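Local coordinates for protein anaphase-promoting complex subunit CUT9 (Schizosaccharomyces pombe, PDB 2XPI) that is a subunit of the anaphase-promoting complex/cyclosome, the ubiquitin-protein ligase that controls progression through mitosis and G1, and dimerises through its N-terminal TPR repeats, at residues 83-88 / 110-114; 486-492 / 524-529; 248-252 / 279-284. All coordinates share one frame; numbering follows the deposited sequence.

Contact 1 (83-88 / 110-114)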
ATOM      1  N   ARG A  83     -14.895 -30.445   7.035  1.00 58.80           N
ATOM      2  CA  ARG A  83     -15.242 -29.042   7.295  1.00 58.25           C
ATOM      3  C   ARG A  83     -14.028 -28.117   7.173  1.00 60.72           C
ATOM      4  O   ARG A  83     -14.099 -27.061   6.552  1.00 62.05           O
ATOM      5  CB  ARG A  83     -15.880 -28.859   8.670  1.00 57.23           C
ATOM      6  CG  ARG A  83     -15.586 -27.491   9.279  1.00 54.62           C
ATOM      7  CD  ARG A  83     -16.748 -26.970  10.092  1.00 55.95           C
ATOM      8  NE  ARG A  83     -16.704 -27.447  11.465  1.00 59.23           N
ATOM      9  CZ  ARG A  83     -17.737 -27.974  12.115  1.00 60.06           C
ATOM     10  NH1 ARG A  83     -18.910 -28.088  11.525  1.00 61.27           N
ATOM     11  NH2 ARG A  83     -17.597 -28.378  13.365  1.00 61.14           N
ATOM     12  N   GLU A  84     -12.919 -28.505   7.788  1.00 61.47           N
ATOM     13  CA  GLU A  84     -11.689 -27.752   7.664  1.00 61.97           C
ATOM     14  C   GLU A  84     -11.332 -27.602   6.176  1.00 60.72           C
ATOM     15  O   GLU A  84     -10.752 -26.592   5.756  1.00 59.12           O
ATOM     16  CB  GLU A  84     -10.561 -28.433   8.442  1.00 66.03           C
ATOM     17  CG  GLU A  84     -10.926 -28.810   9.885  1.00 71.23           C
ATOM     18  CD  GLU A  84     -11.840 -30.046   9.989  1.00 76.16           C
ATOM     19  OE1 GLU A  84     -11.424 -31.145   9.547  1.00 79.63           O
ATOM     20  OE2 GLU A  84     -12.970 -29.924  10.521  1.00 75.51           O
ATOM     21  N   ASP A  85     -11.705 -28.595   5.375  1.00 59.95           N
ATOM     22  CA  ASP A  85     -11.448 -28.519   3.939  1.00 59.08           C
ATOM     23  C   ASP A  85     -12.379 -27.577   3.155  1.00 57.55           C
ATOM     24  O   ASP A  85     -11.969 -27.016   2.156  1.00 59.77           O
ATOM     25  CB  ASP A  85     -11.377 -29.913   3.308  1.00 61.46           C
ATOM     26  CG  ASP A  85     -10.086 -30.649   3.664  1.00 64.96           C
ATOM     27  OD1 ASP A  85      -9.010 -29.990   3.749  1.00 67.67           O
ATOM     28  OD2 ASP A  85     -10.145 -31.885   3.854  1.00 65.03           O
ATOM     29  N   TYR A  86     -13.615 -27.393   3.594  1.00 56.05           N
ATOM     30  CA  TYR A  86     -14.456 -26.350   3.005  1.00 55.96           C
ATOM     31  C   TYR A  86     -13.976 -24.971   3.426  1.00 51.57           C
ATOM     32  O   TYR A  86     -14.085 -24.024   2.661  1.00 50.78           O
ATOM     33  CB  TYR A  86     -15.916 -26.478   3.437  1.00 62.16           C
ATOM     34  CG  TYR A  86     -16.681 -27.557   2.730  1.00 70.62           C
ATOM     35  CD1 TYR A  86     -17.147 -28.669   3.423  1.00 75.59           C
ATOM     36  CD2 TYR A  86     -16.939 -27.470   1.367  1.00 73.41           C
ATOM     37  CE1 TYR A  86     -17.844 -29.669   2.777  1.00 80.23           C
ATOM     38  CE2 TYR A  86     -17.643 -28.461   0.711  1.00 77.64           C
ATOM     39  CZ  TYR A  86     -18.092 -29.559   1.418  1.00 81.26           C
ATOM     40  OH  TYR A  86     -18.793 -30.546   0.768  1.00 84.98           O
ATOM     41  N   LEU A  87     -13.496 -24.859   4.665  1.00 48.34           N
ATOM     42  CA  LEU A  87     -13.019 -23.595   5.202  1.00 45.81           C
ATOM     43  C   LEU A  87     -11.801 -23.125   4.422  1.00 42.20           C
ATOM     44  O   LEU A  87     -11.743 -21.994   3.960  1.00 39.67           O
ATOM     45  CB  LEU A  87     -12.671 -23.753   6.686  1.00 48.82           C
ATOM     46  CG  LEU A  87     -13.768 -23.302   7.663  1.00 48.72           C
ATOM     47  CD1 LEU A  87     -15.136 -23.614   7.116  1.00 47.19           C
ATOM     48  CD2 LEU A  87     -13.577 -23.892   9.053  1.00 49.03           C
ATOM     49  N   ARG A  88     -10.842 -24.025   4.261  1.00 42.08           N
ATOM     50  CA  ARG A  88      -9.628 -23.734   3.534  1.00 40.28           C
ATOM     51  C   ARG A  88      -9.851 -23.372   2.073  1.00 39.88           C
ATOM     52  O   ARG A  88      -9.318 -22.378   1.605  1.00 40.25           O
ATOM     53  CB  ARG A  88      -8.671 -24.901   3.640  1.00 39.45           C
ATOM     54  CG  ARG A  88      -8.168 -25.111   5.025  1.00 37.73           C
ATOM     55  CD  ARG A  88      -7.282 -26.291   5.007  1.00 39.87           C
ATOM     56  NE  ARG A  88      -6.734 -26.568   6.319  1.00 43.71           N
ATOM     57  CZ  ARG A  88      -6.703 -27.783   6.835  1.00 49.06           C
ATOM     58  NH1 ARG A  88      -7.200 -28.793   6.133  1.00 50.62           N
ATOM     59  NH2 ARG A  88      -6.188 -27.983   8.037  1.00 51.13           N
ATOM     60  N   VAL A 110     -10.370 -21.564  10.974  1.00 48.79           N
ATOM     61  CA  VAL A 110      -9.677 -22.829  10.705  1.00 47.67           C
ATOM     62  C   VAL A 110      -8.440 -23.012  11.571  1.00 49.48           C
ATOM     63  O   VAL A 110      -8.074 -24.144  11.935  1.00 51.35           O
ATOM     64  CB  VAL A 110      -9.159 -22.911   9.273  1.00 47.93           C
ATOM     65  CG1 VAL A 110      -8.959 -24.352   8.905  1.00 48.26           C
ATOM     66  CG2 VAL A 110     -10.108 -22.233   8.306  1.00 50.21           C
ATOM     67  N   LEU A 111      -7.764 -21.904  11.859  1.00 48.52           N
ATOM     68  CA  LEU A 111      -6.563 -21.956  12.685  1.00 50.52           C
ATOM     69  C   LEU A 111      -6.982 -22.236  14.125  1.00 55.91           C
ATOM     70  O   LEU A 111      -6.361 -23.055  14.809  1.00 56.97           O
ATOM     71  CB  LEU A 111      -5.726 -20.669  12.571  1.00 46.17           C
ATOM     72  CG  LEU A 111      -4.433 -20.658  13.397  1.00 45.91           C
ATOM     73  CD1 LEU A 111      -3.537 -21.850  13.051  1.00 46.43           C
ATOM     74  CD2 LEU A 111      -3.660 -19.355  13.256  1.00 43.57           C
ATOM     75  N   ASP A 112      -8.056 -21.580  14.573  1.00 58.21           N
ATOM     76  CA  ASP A 112      -8.615 -21.857  15.904  1.00 59.73           C
ATOM     77  C   ASP A 112      -8.944 -23.341  16.063  1.00 57.99           C
ATOM     78  O   ASP A 112      -8.624 -23.939  17.083  1.00 60.24           O
ATOM     79  CB  ASP A 112      -9.844 -20.983  16.202  1.00 61.77           C
ATOM     80  CG  ASP A 112      -9.479 -19.508  16.438  1.00 65.42           C
ATOM     81  OD1 ASP A 112      -8.320 -19.219  16.833  1.00 66.05           O
ATOM     82  OD2 ASP A 112     -10.353 -18.631  16.230  1.00 66.67           O
ATOM     83  N   ILE A 113      -9.557 -23.938  15.045  1.00 54.33           N
ATOM     84  CA  ILE A 113      -9.901 -25.356  15.090  1.00 54.84           C
ATOM     85  C   ILE A 113      -8.689 -26.298  15.074  1.00 57.23           C
ATOM     86  O   ILE A 113      -8.563 -27.177  15.918  1.00 60.83           O
ATOM     87  CB  ILE A 113     -10.822 -25.725  13.919  1.00 53.17           C
ATOM     88  CG1 ILE A 113     -12.228 -25.162  14.137  1.00 51.91           C
ATOM     89  CG2 ILE A 113     -10.885 -27.233  13.738  1.00 54.18           C
ATOM     90  CD1 ILE A 113     -13.102 -25.271  12.910  1.00 49.43           C
ATOM     91  N   THR A 114      -7.787 -26.087  14.122  1.00 55.97           N
ATOM     92  CA  THR A 114      -6.766 -27.064  13.755  1.00 54.93           C
ATOM     93  C   THR A 114      -5.393 -26.865  14.424  1.00 56.71           C
ATOM     94  O   THR A 114      -4.691 -27.836  14.750  1.00 58.50           O
ATOM     95  CB  THR A 114      -6.565 -27.026  12.226  1.00 51.49           C
ATOM     96  OG1 THR A 114      -6.057 -25.741  11.849  1.00 46.24           O
ATOM     97  CG2 THR A 114      -7.891 -27.232  11.528  1.00 52.71           C
TER
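R88 and T114 meet across the two helices beside OD2 of D119 on helix 117-129: R88 NH2 forms a salt bridge with it, and T114 OG1 lies within hydrogen-bonding reach of both this oxygen and V110 O. The methyl of T114 meets the same arginine, its CG2 lying 4.0 Å from R88 NH2. The guanidinium is steadied from its own helix as well. D85 OD1 sits in its plane at the edge, 3.2 Å from R88 NH1, a salt bridge whose hydrogen bond is weak, and E84 CB lies over one face, 4.0 Å above the plane.

Apolar contacts fill the rest. V110 presents both methyls: CG2 comes to 3.4 Å from L87 CB, while CG1, anti to the backbone N (chi1 -158°), lies 4.0 Å from R88 CG. With an alanine at this position both methyls go, and L87 CB and the R88 chain would probably face a gap between the helices. The side chains of I113 and L87 cross at about a right angle, CD1 of I113 4.1 Å from CD2 of L87. The bent chain of E84 slides past T114 in the opposite direction, its CG 3.8 Å from T114 CG2.

R83, whose NE only skirts I113, carries its charge to the second subunit, forming a salt bridge with D267 and a cation-pi contact with F270 there; this agrees with dimerisation through repeats 1-7. The axes of the two short helical segments run roughly antiparallel (154°), 10.6 Å apart at closest, as expected for the antiparallel helical hairpin of a tetratricopeptide repeat, here TPR 1.

Contact 2 (486-492 / 524-529)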
ATOM      1  N   PHE A 486      46.547  12.254 -33.553  1.00 55.52           N
ATOM      2  CA  PHE A 486      46.835  13.576 -34.076  1.00 54.98           C
ATOM      3  C   PHE A 486      47.490  14.446 -33.004  1.00 58.84           C
ATOM      4  O   PHE A 486      48.301  15.310 -33.314  1.00 62.38           O
ATOM      5  CB  PHE A 486      45.543  14.220 -34.600  1.00 51.24           C
ATOM      6  CG  PHE A 486      45.702  15.646 -35.061  1.00 50.50           C
ATOM      7  CD1 PHE A 486      45.699  16.692 -34.150  1.00 49.74           C
ATOM      8  CD2 PHE A 486      45.827  15.946 -36.403  1.00 53.24           C
ATOM      9  CE1 PHE A 486      45.843  18.018 -34.569  1.00 50.22           C
ATOM     10  CE2 PHE A 486      45.966  17.271 -36.835  1.00 54.32           C
ATOM     11  CZ  PHE A 486      45.970  18.302 -35.908  1.00 52.68           C
ATOM     12  N   ASN A 487      47.151  14.216 -31.745  1.00 60.36           N
ATOM     13  CA  ASN A 487      47.730  14.996 -30.657  1.00 63.87           C
ATOM     14  C   ASN A 487      49.158  14.587 -30.316  1.00 67.69           C
ATOM     15  O   ASN A 487      49.994  15.441 -30.032  1.00 70.64           O
ATOM     16  CB  ASN A 487      46.819  15.002 -29.434  1.00 63.79           C
ATOM     17  CG  ASN A 487      45.707  16.005 -29.573  1.00 65.26           C
ATOM     18  OD1 ASN A 487      45.905  17.085 -30.127  1.00 65.86           O
ATOM     19  ND2 ASN A 487      44.524  15.655 -29.096  1.00 66.72           N
ATOM     20  N   LYS A 488      49.442  13.289 -30.367  1.00 68.38           N
ATOM     21  CA  LYS A 488      50.810  12.851 -30.603  1.00 73.04           C
ATOM     22  C   LYS A 488      51.046  13.363 -32.020  1.00 75.68           C
ATOM     23  O   LYS A 488      50.205  14.075 -32.561  1.00 77.37           O
ATOM     24  CB  LYS A 488      50.892  11.328 -30.535  1.00 74.13           C
ATOM     25  CG  LYS A 488      49.840  10.723 -29.612  1.00 74.12           C
ATOM     26  CD  LYS A 488      50.323   9.463 -28.896  1.00 76.93           C
ATOM     27  CE  LYS A 488      49.280   8.950 -27.897  1.00 76.27           C
ATOM     28  NZ  LYS A 488      49.800   7.872 -26.993  1.00 78.08           N
ATOM     29  N   SER A 489      52.145  13.042 -32.671  1.00 75.43           N
ATOM     30  CA  SER A 489      52.197  13.498 -34.056  1.00 73.56           C
ATOM     31  C   SER A 489      52.169  12.363 -35.067  1.00 73.67           C
ATOM     32  O   SER A 489      53.040  12.249 -35.923  1.00 75.80           O
ATOM     33  CB  SER A 489      53.352  14.463 -34.292  1.00 73.66           C
ATOM     34  OG  SER A 489      52.897  15.792 -34.073  1.00 71.98           O
ATOM     35  N   ASP A 490      51.149  11.525 -34.955  1.00 70.75           N
ATOM     36  CA  ASP A 490      50.999  10.395 -35.849  1.00 72.66           C
ATOM     37  C   ASP A 490      49.866  10.668 -36.821  1.00 70.57           C
ATOM     38  O   ASP A 490      48.775  10.098 -36.705  1.00 70.71           O
ATOM     39  CB  ASP A 490      50.712   9.132 -35.048  1.00 76.82           C
ATOM     40  CG  ASP A 490      50.848   7.873 -35.883  1.00 82.22           C
ATOM     41  OD1 ASP A 490      50.690   6.769 -35.312  1.00 82.92           O
ATOM     42  OD2 ASP A 490      51.118   7.993 -37.106  1.00 84.55           O
ATOM     43  N   MET A 491      50.123  11.556 -37.772  1.00 67.59           N
ATOM     44  CA  MET A 491      49.094  11.961 -38.702  1.00 63.58           C
ATOM     45  C   MET A 491      48.570  10.770 -39.493  1.00 64.66           C
ATOM     46  O   MET A 491      47.362  10.644 -39.722  1.00 62.19           O
ATOM     47  CB  MET A 491      49.618  13.061 -39.615  1.00 62.29           C
ATOM     48  CG  MET A 491      49.965  14.312 -38.845  1.00 60.79           C
ATOM     49  SD  MET A 491      48.594  14.754 -37.766  1.00 67.83           S
ATOM     50  CE  MET A 491      49.384  15.838 -36.569  1.00 54.00           C
ATOM     51  N   GLN A 492      49.473   9.883 -39.891  1.00 67.92           N
ATOM     52  CA  GLN A 492      49.077   8.736 -40.690  1.00 70.46           C
ATOM     53  C   GLN A 492      48.011   7.915 -39.979  1.00 67.19           C
ATOM     54  O   GLN A 492      46.936   7.663 -40.538  1.00 68.31           O
ATOM     55  CB  GLN A 492      50.275   7.867 -41.048  1.00 76.95           C
ATOM     56  CG  GLN A 492      49.893   6.619 -41.823  1.00 83.44           C
ATOM     57  CD  GLN A 492      49.159   6.921 -43.125  1.00 88.34           C
ATOM     58  OE1 GLN A 492      48.785   8.065 -43.399  1.00 87.96           O
ATOM     59  NE2 GLN A 492      48.955   5.888 -43.942  1.00 91.89           N
ATOM     60  N   HIS A 524      42.239  18.204 -41.017  1.00 52.38           N
ATOM     61  CA  HIS A 524      43.343  18.726 -40.204  1.00 51.84           C
ATOM     62  C   HIS A 524      44.546  17.785 -40.212  1.00 52.75           C
ATOM     63  O   HIS A 524      45.686  18.228 -40.175  1.00 54.99           O
ATOM     64  CB  HIS A 524      42.897  18.978 -38.761  1.00 50.21           C
ATOM     65  CG  HIS A 524      42.248  20.308 -38.550  1.00 50.99           C
ATOM     66  ND1 HIS A 524      40.914  20.446 -38.235  1.00 50.04           N
ATOM     67  CD2 HIS A 524      42.747  21.563 -38.618  1.00 54.34           C
ATOM     68  CE1 HIS A 524      40.618  21.725 -38.114  1.00 50.54           C
ATOM     69  NE2 HIS A 524      41.716  22.426 -38.336  1.00 53.83           N
ATOM     70  N   ALA A 525      44.291  16.483 -40.248  1.00 50.36           N
ATOM     71  CA  ALA A 525      45.368  15.520 -40.398  1.00 48.73           C
ATOM     72  C   ALA A 525      46.066  15.737 -41.737  1.00 50.86           C
ATOM     73  O   ALA A 525      47.277  15.648 -41.833  1.00 53.70           O
ATOM     74  CB  ALA A 525      44.832  14.099 -40.296  1.00 47.51           C
ATOM     75  N   TYR A 526      45.290  16.041 -42.767  1.00 52.26           N
ATOM     76  CA  TYR A 526      45.814  16.215 -44.116  1.00 53.45           C
ATOM     77  C   TYR A 526      46.670  17.466 -44.278  1.00 58.00           C
ATOM     78  O   TYR A 526      47.677  17.428 -44.981  1.00 62.32           O
ATOM     79  CB  TYR A 526      44.677  16.262 -45.134  1.00 52.38           C
ATOM     80  CG  TYR A 526      44.074  14.929 -45.547  1.00 50.86           C
ATOM     81  CD1 TYR A 526      42.729  14.848 -45.906  1.00 49.65           C
ATOM     82  CD2 TYR A 526      44.842  13.768 -45.615  1.00 50.54           C
ATOM     83  CE1 TYR A 526      42.158  13.659 -46.306  1.00 49.68           C
ATOM     84  CE2 TYR A 526      44.275  12.558 -46.026  1.00 50.60           C
ATOM     85  CZ  TYR A 526      42.923  12.516 -46.365  1.00 51.69           C
ATOM     86  OH  TYR A 526      42.314  11.334 -46.760  1.00 53.52           O
ATOM     87  N   ARG A 527      46.280  18.586 -43.674  1.00 57.80           N
ATOM     88  CA  ARG A 527      47.126  19.771 -43.802  1.00 62.19           C
ATOM     89  C   ARG A 527      48.439  19.565 -43.069  1.00 63.80           C
ATOM     90  O   ARG A 527      49.461  20.136 -43.439  1.00 64.91           O
ATOM     91  CB  ARG A 527      46.439  21.043 -43.318  1.00 65.06           C
ATOM     92  CG  ARG A 527      45.734  20.893 -42.010  1.00 69.36           C
ATOM     93  CD  ARG A 527      45.196  22.230 -41.542  1.00 74.19           C
ATOM     94  NE  ARG A 527      46.208  22.971 -40.805  1.00 78.54           N
ATOM     95  CZ  ARG A 527      46.439  22.817 -39.504  1.00 78.84           C
ATOM     96  NH1 ARG A 527      45.725  21.943 -38.794  1.00 75.70           N
ATOM     97  NH2 ARG A 527      47.392  23.533 -38.914  1.00 80.50           N
ATOM     98  N   LYS A 528      48.407  18.744 -42.022  1.00 64.09           N
ATOM     99  CA  LYS A 528      49.613  18.410 -41.277  1.00 64.14           C
ATOM    100  C   LYS A 528      50.583  17.654 -42.164  1.00 63.52           C
ATOM    101  O   LYS A 528      51.776  17.908 -42.130  1.00 65.22           O
ATOM    102  CB  LYS A 528      49.272  17.561 -40.064  1.00 65.01           C
ATOM    103  CG  LYS A 528      48.679  18.344 -38.918  1.00 66.73           C
ATOM    104  CD  LYS A 528      49.749  19.107 -38.162  1.00 69.84           C
ATOM    105  CE  LYS A 528      49.247  20.489 -37.874  1.00 71.63           C
ATOM    106  NZ  LYS A 528      48.641  21.029 -39.137  1.00 71.40           N
ATOM    107  N   LEU A 529      50.068  16.714 -42.947  1.00 61.15           N
ATOM    108  CA  LEU A 529      50.888  16.003 -43.906  1.00 61.85           C
ATOM    109  C   LEU A 529      51.057  16.823 -45.175  1.00 66.03           C
ATOM    110  O   LEU A 529      51.535  16.316 -46.182  1.00 68.03           O
ATOM    111  CB  LEU A 529      50.272  14.658 -44.254  1.00 60.84           C
ATOM    112  CG  LEU A 529      50.360  13.578 -43.187  1.00 61.86           C
ATOM    113  CD1 LEU A 529      49.796  12.281 -43.727  1.00 62.75           C
ATOM    114  CD2 LEU A 529      51.797  13.396 -42.762  1.00 63.92           C
TER
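The backbone O of H524 lies at the edge of the F486 ring, near its plane and 3.5 Å from F486 CE2, while the methyl of M491, from F486's own segment, lies over one face. That methyl, CE, stands 3.5 Å above the ring plane, displaced toward the rim. The imidazole of H524 has its own in-plane neighbour at the edge, CZ of R527. This is a junction between consecutive tetratricopeptide repeats: the turn of TPR 12, joining helices 475-487 and 491-507, packs on the C-terminal end of helix 516-528, the first helix of TPR 13.

F486 reaches the neighbouring helix because its CG is anti to the backbone N (chi1 175°), which sends the ring out of its own helix. There it crosses K528 at about a right angle, with CE2 3.6 Å from K528 CG. The same methylene is also met by M491 CE, at 3.5 Å, so the aliphatic part of K528 fits against both the ring and the thioether. In M491 the bend at chi2 (-49°) brings SD alongside K528 CB, and an extended chi3 then carries CE over the ring. No hydrogen bond crosses between the segments, and the contact rests on apolar surface.

The polar ends look elsewhere. Outside the two segments, R527 NH2 forms a salt bridge with an acidic side chain of another protein's chain, and K528 packs on an acidic side chain of that chain, consistent with the binding of hcn1 by repeats 10-13. At the root of the M491 side chain, A525 O lies 4.1 Å from M491 CB, and L529 CG comes to 3.7 Å from that same CB.

Contact 3 (248-252 / 279-284)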
ATOM      1  N   ALA A 248      30.100  -8.137 -16.228  1.00 61.66           N
ATOM      2  CA  ALA A 248      29.584  -8.800 -17.420  1.00 62.22           C
ATOM      3  C   ALA A 248      29.949 -10.296 -17.459  1.00 64.38           C
ATOM      4  O   ALA A 248      29.098 -11.144 -17.756  1.00 63.28           O
ATOM      5  CB  ALA A 248      30.089  -8.090 -18.669  1.00 61.41           C
ATOM      6  N   ASP A 249      31.216 -10.607 -17.170  1.00 65.64           N
ATOM      7  CA  ASP A 249      31.695 -11.990 -17.141  1.00 63.98           C
ATOM      8  C   ASP A 249      31.006 -12.813 -16.062  1.00 60.36           C
ATOM      9  O   ASP A 249      30.463 -13.870 -16.352  1.00 61.99           O
ATOM     10  CB  ASP A 249      33.214 -12.046 -16.955  1.00 67.69           C
ATOM     11  CG  ASP A 249      33.976 -11.825 -18.259  1.00 72.28           C
ATOM     12  OD1 ASP A 249      33.338 -11.901 -19.342  1.00 72.59           O
ATOM     13  OD2 ASP A 249      35.212 -11.584 -18.196  1.00 73.64           O
ATOM     14  N   GLU A 250      31.029 -12.327 -14.825  1.00 57.13           N
ATOM     15  CA  GLU A 250      30.376 -13.003 -13.718  1.00 57.66           C
ATOM     16  C   GLU A 250      28.928 -13.408 -14.047  1.00 55.09           C
ATOM     17  O   GLU A 250      28.491 -14.491 -13.679  1.00 52.99           O
ATOM     18  CB  GLU A 250      30.361 -12.107 -12.484  1.00 62.01           C
ATOM     19  CG  GLU A 250      31.696 -11.869 -11.823  1.00 68.23           C
ATOM     20  CD  GLU A 250      31.590 -10.835 -10.708  1.00 72.92           C
ATOM     21  OE1 GLU A 250      30.960  -9.776 -10.931  1.00 73.39           O
ATOM     22  OE2 GLU A 250      32.131 -11.077  -9.607  1.00 75.93           O
ATOM     23  N   GLU A 251      28.195 -12.526 -14.728  1.00 54.37           N
ATOM     24  CA  GLU A 251      26.799 -12.766 -15.091  1.00 53.47           C
ATOM     25  C   GLU A 251      26.636 -13.935 -16.056  1.00 54.97           C
ATOM     26  O   GLU A 251      25.753 -14.768 -15.879  1.00 53.95           O
ATOM     27  CB  GLU A 251      26.159 -11.507 -15.679  1.00 54.82           C
ATOM     28  CG  GLU A 251      25.611 -10.526 -14.633  1.00 56.62           C
ATOM     29  CD  GLU A 251      25.365  -9.111 -15.197  1.00 59.74           C
ATOM     30  OE1 GLU A 251      25.556  -8.916 -16.428  1.00 59.55           O
ATOM     31  OE2 GLU A 251      24.989  -8.201 -14.403  1.00 60.33           O
ATOM     32  N   TRP A 252      27.487 -13.997 -17.075  1.00 56.17           N
ATOM     33  CA  TRP A 252      27.465 -15.118 -18.005  1.00 55.19           C
ATOM     34  C   TRP A 252      27.884 -16.422 -17.340  1.00 57.08           C
ATOM     35  O   TRP A 252      27.265 -17.458 -17.555  1.00 56.57           O
ATOM     36  CB  TRP A 252      28.324 -14.831 -19.236  1.00 55.55           C
ATOM     37  CG  TRP A 252      27.605 -14.000 -20.238  1.00 54.97           C
ATOM     38  CD1 TRP A 252      27.651 -12.636 -20.367  1.00 54.44           C
ATOM     39  CD2 TRP A 252      26.701 -14.469 -21.244  1.00 55.35           C
ATOM     40  NE1 TRP A 252      26.835 -12.232 -21.401  1.00 55.15           N
ATOM     41  CE2 TRP A 252      26.241 -13.341 -21.954  1.00 56.85           C
ATOM     42  CE3 TRP A 252      26.234 -15.735 -21.614  1.00 54.94           C
ATOM     43  CZ2 TRP A 252      25.338 -13.447 -23.015  1.00 57.19           C
ATOM     44  CZ3 TRP A 252      25.345 -15.835 -22.662  1.00 54.79           C
ATOM     45  CH2 TRP A 252      24.905 -14.699 -23.351  1.00 56.03           C
ATOM     46  N   LEU A 279      21.341 -10.256 -20.540  1.00 60.00           N
ATOM     47  CA  LEU A 279      22.769 -10.156 -20.298  1.00 56.48           C
ATOM     48  C   LEU A 279      23.517  -9.234 -21.242  1.00 60.68           C
ATOM     49  O   LEU A 279      22.930  -8.634 -22.138  1.00 63.13           O
ATOM     50  CB  LEU A 279      23.384 -11.543 -20.398  1.00 52.48           C
ATOM     51  CG  LEU A 279      23.528 -12.355 -19.115  1.00 48.46           C
ATOM     52  CD1 LEU A 279      22.621 -11.859 -18.003  1.00 43.62           C
ATOM     53  CD2 LEU A 279      23.290 -13.812 -19.448  1.00 49.94           C
ATOM     54  N   ASN A 280      24.827  -9.139 -21.031  1.00 62.92           N
ATOM     55  CA  ASN A 280      25.696  -8.341 -21.882  1.00 65.93           C
ATOM     56  C   ASN A 280      25.656  -8.784 -23.340  1.00 70.64           C
ATOM     57  O   ASN A 280      26.081  -9.897 -23.684  1.00 72.31           O
ATOM     58  CB  ASN A 280      27.140  -8.378 -21.393  1.00 66.42           C
ATOM     59  CG  ASN A 280      28.019  -7.396 -22.140  1.00 70.52           C
ATOM     60  OD1 ASN A 280      28.531  -7.691 -23.226  1.00 72.42           O
ATOM     61  ND2 ASN A 280      28.182  -6.204 -21.572  1.00 72.33           N
ATOM     62  N   LYS A 281      25.180  -7.880 -24.191  1.00 72.73           N
ATOM     63  CA  LYS A 281      24.995  -8.145 -25.612  1.00 75.79           C
ATOM     64  C   LYS A 281      26.281  -8.434 -26.394  1.00 80.88           C
ATOM     65  O   LYS A 281      26.231  -9.140 -27.401  1.00 83.96           O
ATOM     66  CB  LYS A 281      24.256  -6.970 -26.262  1.00 74.73           C
ATOM     67  CG  LYS A 281      23.006  -7.367 -27.010  1.00 73.26           C
ATOM     68  CD  LYS A 281      22.059  -8.142 -26.113  1.00 70.07           C
ATOM     69  CE  LYS A 281      21.679  -7.333 -24.891  1.00 66.41           C
ATOM     70  NZ  LYS A 281      20.633  -8.012 -24.086  1.00 64.84           N
ATOM     71  N   THR A 282      27.419  -7.896 -25.945  1.00 81.70           N
ATOM     72  CA  THR A 282      28.636  -7.898 -26.771  1.00 84.73           C
ATOM     73  C   THR A 282      29.596  -9.078 -26.569  1.00 85.77           C
ATOM     74  O   THR A 282      30.189  -9.564 -27.535  1.00 89.15           O
ATOM     75  CB  THR A 282      29.432  -6.546 -26.672  1.00 87.13           C
ATOM     76  OG1 THR A 282      30.214  -6.504 -25.465  1.00 85.78           O
ATOM     77  CG2 THR A 282      28.487  -5.347 -26.726  1.00 85.75           C
ATOM     78  N   SER A 283      29.745  -9.545 -25.331  1.00 83.23           N
ATOM     79  CA  SER A 283      30.825 -10.478 -24.998  1.00 85.02           C
ATOM     80  C   SER A 283      30.635 -11.913 -25.487  1.00 86.68           C
ATOM     81  O   SER A 283      31.606 -12.607 -25.787  1.00 89.12           O
ATOM     82  CB  SER A 283      31.107 -10.466 -23.491  1.00 83.61           C
ATOM     83  OG  SER A 283      29.909 -10.496 -22.737  1.00 81.10           O
ATOM     84  N   HIS A 284      29.385 -12.356 -25.555  1.00 86.13           N
ATOM     85  CA  HIS A 284      29.072 -13.724 -25.939  1.00 87.09           C
ATOM     86  C   HIS A 284      28.072 -13.708 -27.078  1.00 95.14           C
ATOM     87  O   HIS A 284      26.991 -14.301 -26.986  1.00 94.34           O
ATOM     88  CB  HIS A 284      28.485 -14.475 -24.753  1.00 79.04           C
ATOM     89  CG  HIS A 284      29.435 -14.630 -23.614  1.00 72.68           C
ATOM     90  ND1 HIS A 284      29.920 -15.855 -23.212  1.00 71.30           N
ATOM     91  CD2 HIS A 284      30.003 -13.712 -22.798  1.00 69.30           C
ATOM     92  CE1 HIS A 284      30.739 -15.685 -22.189  1.00 69.82           C
ATOM     93  NE2 HIS A 284      30.811 -14.394 -21.922  1.00 68.49           N
TER
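W252 and H284 form an offset stack: the five-membered ring of the indole and the imidazole have centroids 3.9 Å apart and planes inclined by only 10°. The two side chains slide past each other in opposite directions.

CH-pi contacts add to the stack. On the H284 side, its CB lies over the six-membered ring of W252, 3.6 Å from the centroid and 7° off the normal. Over the opposite face, L279 CD2 stands 3.9 Å from that centroid, so both faces of the indole are occupied. Helix 248-257 of TPR 5 thus drives its tryptophan into the loop joining the two helices of TPR 6, 268-276 and 285-296.

Hydrogen bonding across the contact is slight. W252 NE1 points to N280 O near the indole plane, but at 3.4 Å and 143° the bond is weak. The loop itself is held tightly. N280 CG, anti to its own N, turns the amide along the loop, where OD1 accepts from T282 N, an Asx turn, and from S283 N, an Asx motif. Two hydroxyls are additional donors: T282 OG1 on a lone pair, and S283 OG out of the carbonyl plane, on the opposite side from T282 N. N280 ND2 goes to G439 O.

Of the charged groups, D249 OD1 lies at the edge of the imidazole, 4.4 Å from H284 NE2, a distance at which the carboxylate might favour a protonated histidine. H284 ND1 has a weak hydrogen bond to E287.

How the contacts relate
The three contacts follow the chain in the order 1, 3, 2, and share no helix. Contact 3 lies nearest the middle, about 13 Å from the chain's centre, while contacts 1 and 2 sit on opposite sides of it, their own centres about 86 Å apart. Each is partly buried. Contact 1 pairs the two helices of a single repeat, whereas contacts 2 and 3 join consecutive repeats through a turn or loop. Aliphatic packing edged by charge at contact 1 borders the second subunit; the mixed aromatic and thioether surface of contact 2 borders another protein. Contact 3, aromatic and held by an asparagine-braced loop, touches no other chain of the assembly.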